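Local coordinates for esterase (Rhizomucor miehei, PDB 4WY5), which probably hydrolyses carboxylic esters, as an esterase with the alpha/beta hydrolase fold, at residues N45-P49 and H99-V103; E50-K56 and L67-P73. All blocks are in the same frame, centred on the assembly; numbering follows the deposited sequence.

Contact 1. Residues N45-P49 and H99-V103; sequences NIKLP and HIKPV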
loop_
_atom_site.group_PDB
_atom_site.type_symbol
_atom_site.label_atom_id
_atom_site.label_comp_id
_atom_site.label_asym_id
_atom_site.label_seq_id
_atom_site.Cartn_x
_atom_site.Cartn_y
_atom_site.Cartn_z
ATOM N N ASN A 45 -23.622 -7.690 -12.856
ATOM C CA ASN A 45 -23.272 -8.887 -13.629
ATOM C C ASN A 45 -21.799 -9.302 -13.467
ATOM O O ASN A 45 -21.249 -9.985 -14.337
ATOM C CB ASN A 45 -23.607 -8.702 -15.124
ATOM C CG ASN A 45 -25.108 -8.861 -15.432
ATOM O OD1 ASN A 45 -25.788 -9.730 -14.878
ATOM N ND2 ASN A 45 -25.621 -8.021 -16.332
ATOM N N ILE A 46 -21.150 -8.851 -12.390
ATOM C CA ILE A 46 -19.698 -9.033 -12.229
ATOM C C ILE A 46 -19.323 -10.463 -11.833
ATOM O O ILE A 46 -20.166 -11.218 -11.346
ATOM C CB ILE A 46 -19.127 -8.085 -11.159
ATOM C CG1 ILE A 46 -20.244 -7.614 -10.219
ATOM C CG2 ILE A 46 -18.423 -6.908 -11.821
ATOM C CD1 ILE A 46 -19.751 -7.072 -8.884
ATOM N N LYS A 47 -18.060 -10.836 -12.028
ATOM C CA LYS A 47 -17.632 -12.196 -11.697
ATOM C C LYS A 47 -17.517 -12.359 -10.185
ATOM O O LYS A 47 -16.928 -11.513 -9.514
ATOM C CB LYS A 47 -16.292 -12.553 -12.367
ATOM C CG LYS A 47 -15.947 -14.064 -12.307
ATOM C CD LYS A 47 -14.902 -14.477 -13.367
ATOM C CE LYS A 47 -13.486 -13.999 -13.012
ATOM N NZ LYS A 47 -12.530 -14.020 -14.166
ATOM N N LEU A 48 -18.085 -13.436 -9.647
ATOM C CA LEU A 48 -17.988 -13.699 -8.213
ATOM C C LEU A 48 -17.486 -15.136 -8.012
ATOM O O LEU A 48 -17.903 -16.049 -8.732
ATOM C CB LEU A 48 -19.342 -13.486 -7.520
ATOM C CG LEU A 48 -20.044 -12.114 -7.590
ATOM C CD1 LEU A 48 -21.517 -12.223 -7.136
ATOM C CD2 LEU A 48 -19.312 -11.061 -6.763
ATOM N N PRO A 49 -16.592 -15.346 -7.027
ATOM C CA PRO A 49 -16.099 -16.702 -6.728
ATOM C C PRO A 49 -17.095 -17.528 -5.916
ATOM O O PRO A 49 -17.823 -16.979 -5.078
ATOM C CB PRO A 49 -14.820 -16.438 -5.922
ATOM C CG PRO A 49 -15.070 -15.109 -5.257
ATOM C CD PRO A 49 -15.911 -14.311 -6.231
ATOM N N HIS A 99 -22.382 -5.237 -0.585
ATOM C CA HIS A 99 -20.948 -5.437 -0.378
ATOM C C HIS A 99 -20.475 -6.836 -0.791
ATOM O O HIS A 99 -19.423 -7.311 -0.339
ATOM C CB HIS A 99 -20.585 -5.168 1.088
ATOM C CG HIS A 99 -20.531 -3.712 1.433
ATOM N ND1 HIS A 99 -21.654 -2.912 1.464
ATOM C CD2 HIS A 99 -19.482 -2.904 1.741
ATOM C CE1 HIS A 99 -21.302 -1.675 1.781
ATOM N NE2 HIS A 99 -19.991 -1.645 1.956
ATOM N N ILE A 100 -21.225 -7.470 -1.688
ATOM C CA ILE A 100 -21.004 -8.873 -1.982
ATOM C C ILE A 100 -19.649 -9.138 -2.661
ATOM O O ILE A 100 -19.063 -10.213 -2.491
ATOM C CB ILE A 100 -22.182 -9.444 -2.843
ATOM C CG1 ILE A 100 -22.109 -10.978 -2.898
ATOM C CG2 ILE A 100 -22.198 -8.857 -4.258
ATOM C CD1 ILE A 100 -23.200 -11.625 -3.731
ATOM N N LYS A 101 -19.132 -8.172 -3.413
ATOM C CA LYS A 101 -17.878 -8.398 -4.144
ATOM C C LYS A 101 -16.629 -8.365 -3.220
ATOM O O LYS A 101 -15.854 -9.333 -3.215
ATOM C CB LYS A 101 -17.757 -7.398 -5.315
ATOM C CG LYS A 101 -16.435 -7.436 -6.069
ATOM C CD LYS A 101 -16.266 -8.740 -6.833
ATOM C CE LYS A 101 -15.015 -8.728 -7.740
ATOM N NZ LYS A 101 -14.749 -10.087 -8.316
ATOM N N PRO A 102 -16.427 -7.293 -2.415
ATOM C CA PRO A 102 -15.246 -7.375 -1.527
ATOM C C PRO A 102 -15.311 -8.473 -0.445
ATOM O O PRO A 102 -14.255 -9.013 -0.091
ATOM C CB PRO A 102 -15.195 -5.996 -0.859
ATOM C CG PRO A 102 -16.591 -5.448 -0.990
ATOM C CD PRO A 102 -17.111 -5.996 -2.301
ATOM N N VAL A 103 -16.502 -8.816 0.048
ATOM C CA VAL A 103 -16.630 -9.861 1.066
ATOM C C VAL A 103 -16.250 -11.243 0.515
ATOM O O VAL A 103 -15.484 -11.999 1.136
ATOM C CB VAL A 103 -18.063 -9.924 1.632
ATOM C CG1 VAL A 103 -18.281 -11.204 2.426
ATOM C CG2 VAL A 103 -18.341 -8.705 2.485
#
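Lys101 reaches from the first turn of helix 100-110 to the loop 45-49 and donates from NZ to Lys47 O at 2.9 Å. Its CG stands opposite the backbone N (chi1 174°), the chain kinks once at chi2 and then runs straight, which carries the ammonium out to the carbonyl. NZ meets that oxygen at a C=O...N angle of 159°, 21° off the carbonyl plane.

The stem of the lysine serves as an apolar surface. Leu48 slants across it and lays CD2 against Lys101 CD (3.8 Å) and close to Lys101 CA (4.0 Å). The other branch of Leu48 turns to Ile100, one residue earlier on the helix, where its CD1 meets Ile100 CD1 at 3.8 Å, the two side chains crossing at about a right angle. Ile46 adds a looser touch through CD1, 4.1 Å from Lys101 CB. Ile100 thus packs through the end of its extended chain, Lys101 through its methylenes.

Just before the helix, the buried His99 occupies the N-cap position and hydrogen-bonds through NE2 to Asp160, in the probable GxSxG nucleophile elbow. The contact therefore combines a few methyl contacts with one charged donor on a neutral backbone oxygen. Since Lys101 makes only a long, weak ion pair with Asp105, the Lys47 carbonyl is the closer polar anchor for NZ.

Contact 2. Residues E50-K56 and L67-P73; sequences EVIEEDK and LTIVRPP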
loop_
_atom_site.group_PDB
_atom_site.type_symbol
_atom_site.label_atom_id
_atom_site.label_comp_id
_atom_site.label_asym_id
_atom_site.label_seq_id
_atom_site.Cartn_x
_atom_site.Cartn_y
_atom_site.Cartn_z
ATOM N N GLU A 50 -17.111 -18.840 -6.135
ATOM C CA GLU A 50 -18.090 -19.683 -5.452
ATOM C C GLU A 50 -17.793 -19.691 -3.950
ATOM O O GLU A 50 -16.644 -19.553 -3.526
ATOM C CB GLU A 50 -18.132 -21.112 -6.041
ATOM C CG GLU A 50 -16.868 -21.973 -5.849
ATOM C CD GLU A 50 -17.100 -23.508 -6.017
ATOM O OE1 GLU A 50 -18.231 -24.006 -5.800
ATOM O OE2 GLU A 50 -16.127 -24.225 -6.350
ATOM N N VAL A 51 -18.844 -19.792 -3.146
ATOM C CA VAL A 51 -18.722 -19.695 -1.692
ATOM C C VAL A 51 -19.823 -20.534 -1.005
ATOM O O VAL A 51 -20.841 -20.860 -1.633
ATOM C CB VAL A 51 -18.842 -18.203 -1.206
ATOM C CG1 VAL A 51 -18.770 -18.136 0.250
ATOM C CG2 VAL A 51 -17.735 -17.297 -1.765
ATOM N N ILE A 52 -19.617 -20.891 0.267
ATOM C CA ILE A 52 -20.666 -21.492 1.087
ATOM C C ILE A 52 -21.191 -20.484 2.115
ATOM O O ILE A 52 -20.475 -20.104 3.037
ATOM C CB ILE A 52 -20.169 -22.752 1.823
ATOM C CG1 ILE A 52 -19.661 -23.783 0.826
ATOM C CG2 ILE A 52 -21.294 -23.371 2.646
ATOM C CD1 ILE A 52 -18.721 -24.730 1.446
ATOM N N GLU A 53 -22.443 -20.065 1.953
ATOM C CA GLU A 53 -23.045 -18.981 2.747
ATOM C C GLU A 53 -24.167 -19.496 3.672
ATOM O O GLU A 53 -24.879 -20.434 3.329
ATOM C CB GLU A 53 -23.586 -17.886 1.803
ATOM C CG GLU A 53 -24.457 -16.824 2.476
ATOM C CD GLU A 53 -24.967 -15.749 1.515
ATOM O OE1 GLU A 53 -26.157 -15.363 1.634
ATOM O OE2 GLU A 53 -24.187 -15.283 0.647
ATOM N N GLU A 54 -24.305 -18.898 4.854
ATOM C CA GLU A 54 -25.308 -19.334 5.830
ATOM C C GLU A 54 -25.761 -18.189 6.741
ATOM O O GLU A 54 -24.919 -17.467 7.255
ATOM C CB GLU A 54 -24.735 -20.482 6.666
ATOM C CG GLU A 54 -25.569 -20.882 7.857
ATOM C CD GLU A 54 -24.931 -22.000 8.661
ATOM O OE1 GLU A 54 -23.709 -22.249 8.512
ATOM O OE2 GLU A 54 -25.656 -22.623 9.461
ATOM N N ASP A 55 -27.073 -18.027 6.940
ATOM C CA ASP A 55 -27.606 -16.972 7.821
ATOM C C ASP A 55 -28.109 -17.527 9.172
ATOM O O ASP A 55 -28.729 -18.584 9.219
ATOM C CB ASP A 55 -28.738 -16.194 7.122
ATOM C CG ASP A 55 -28.222 -15.231 6.039
ATOM O OD1 ASP A 55 -26.993 -15.041 5.940
ATOM O OD2 ASP A 55 -29.042 -14.645 5.294
ATOM N N LYS A 56 -27.847 -16.794 10.258
ATOM C CA LYS A 56 -28.187 -17.222 11.620
ATOM C C LYS A 56 -28.712 -16.051 12.473
ATOM O O LYS A 56 -28.306 -14.895 12.287
ATOM C CB LYS A 56 -26.967 -17.853 12.301
ATOM C CG LYS A 56 -26.489 -19.169 11.688
ATOM C CD LYS A 56 -25.348 -19.796 12.491
ATOM C CE LYS A 56 -25.832 -20.419 13.789
ATOM N NZ LYS A 56 -26.743 -21.568 13.534
ATOM N N LEU A 67 -26.650 -12.530 11.693
ATOM C CA LEU A 67 -25.301 -12.727 11.163
ATOM C C LEU A 67 -25.313 -13.481 9.830
ATOM O O LEU A 67 -26.216 -14.270 9.556
ATOM C CB LEU A 67 -24.430 -13.501 12.163
ATOM C CG LEU A 67 -24.320 -13.004 13.603
ATOM C CD1 LEU A 67 -23.438 -13.922 14.416
ATOM C CD2 LEU A 67 -23.809 -11.589 13.655
ATOM N N THR A 68 -24.315 -13.219 8.996
ATOM C CA THR A 68 -24.106 -14.031 7.806
ATOM C C THR A 68 -22.701 -14.618 7.888
ATOM O O THR A 68 -21.735 -13.902 8.155
ATOM C CB THR A 68 -24.309 -13.212 6.501
ATOM O OG1 THR A 68 -25.683 -12.812 6.405
ATOM C CG2 THR A 68 -23.966 -14.036 5.268
ATOM N N ILE A 69 -22.603 -15.932 7.704
ATOM C CA ILE A 69 -21.338 -16.642 7.834
ATOM C C ILE A 69 -20.898 -17.166 6.473
ATOM O O ILE A 69 -21.616 -17.917 5.830
ATOM C CB ILE A 69 -21.444 -17.809 8.844
ATOM C CG1 ILE A 69 -21.671 -17.267 10.261
ATOM C CG2 ILE A 69 -20.154 -18.618 8.857
ATOM C CD1 ILE A 69 -23.044 -17.483 10.788
ATOM N N VAL A 70 -19.698 -16.790 6.053
ATOM C CA VAL A 70 -19.252 -17.019 4.682
ATOM C C VAL A 70 -17.926 -17.778 4.729
ATOM O O VAL A 70 -17.053 -17.420 5.520
ATOM C CB VAL A 70 -19.098 -15.656 3.943
ATOM C CG1 VAL A 70 -18.921 -15.839 2.487
ATOM C CG2 VAL A 70 -20.324 -14.774 4.163
ATOM N N ARG A 71 -17.774 -18.815 3.899
ATOM C CA ARG A 71 -16.631 -19.745 3.978
ATOM C C ARG A 71 -16.234 -20.258 2.572
ATOM O O ARG A 71 -17.086 -20.350 1.691
ATOM C CB ARG A 71 -16.987 -20.927 4.919
ATOM C CG ARG A 71 -15.870 -21.972 5.107
ATOM C CD ARG A 71 -16.259 -23.267 5.849
ATOM N NE ARG A 71 -16.410 -23.046 7.288
ATOM C CZ ARG A 71 -15.498 -23.352 8.214
ATOM N NH1 ARG A 71 -14.339 -23.898 7.883
ATOM N NH2 ARG A 71 -15.758 -23.103 9.488
ATOM N N PRO A 72 -14.946 -20.591 2.346
ATOM C CA PRO A 72 -14.640 -21.104 0.999
ATOM C C PRO A 72 -15.040 -22.581 0.826
ATOM O O PRO A 72 -15.120 -23.308 1.828
ATOM C CB PRO A 72 -13.112 -20.935 0.886
ATOM C CG PRO A 72 -12.691 -20.128 2.107
ATOM C CD PRO A 72 -13.721 -20.398 3.147
ATOM N N PRO A 73 -15.294 -23.011 -0.427
ATOM C CA PRO A 73 -15.665 -24.409 -0.749
ATOM C C PRO A 73 -14.556 -25.408 -0.448
ATOM O O PRO A 73 -13.387 -25.136 -0.750
ATOM C CB PRO A 73 -15.948 -24.394 -2.265
ATOM C CG PRO A 73 -15.578 -23.029 -2.765
ATOM C CD PRO A 73 -15.328 -22.111 -1.598
HETATM O O HOH W 1 -20.605 -20.657 5.533
#
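Asp55 and Thr68 form a non-hydrogen-bonded pair in the antiparallel beta hairpin of strands 52-60 and 63-71, at the outer edge of the alpha/beta hydrolase sheet. Asp55 CB is 4.0 Å from Leu67 O. Its CG sits anti to the carbonyl carbon, beside the backbone N, which leans the carboxylate toward the partner strand, alongside the threonine side chain. OD1 accepts from Thr68 OG1 at 2.6 Å, the hydroxyl standing 46° out of the carboxylate plane, and also touches Thr68 CG2 at 3.3 Å. OD2 makes a salt bridge with Lys96, so both oxygens have a partner. Glu53, on the same face, pairs with Lys96 and Arg104.

On the other face, Lys56 crosses Ile69 at a slant, its CD 3.7 Å from Ile69 CD1, before bending away. Strand 63-71 continues the sheet inward, bonding through Thr68 and Val70 to strand 113-117. The backbone ladder is straight at Ile69 N to Glu54 O (N-H...O 173°) but bent at Arg71 N to Ile52 O (136°). Beside the bent bond a water donates to both strands, to Ile52 O at 2.6 Å and to Ile69 O at 2.9 Å.

The first segments of the two contacts adjoin in the sequence: the loop 45-49 of contact 1 runs into residues 50-56 of contact 2. Their centres lie 13 Å apart, on the same side of the chain's centre. Segment 67-73 comes next along the chain, and the helix start at 99-103 comes last, so the hairpin falls within the span that contact 1 closes. Helix 100-110 connects them: its first turn receives the loop, while Arg104, Thr107 and Val108 further along meet side chains of contact 2, Val51 and Val70 among them. Together the two contacts place the chain that leads from helix 35-42 into edge strand 52-60 against helix 100-110, beside the central sheet of the alpha/beta hydrolase fold.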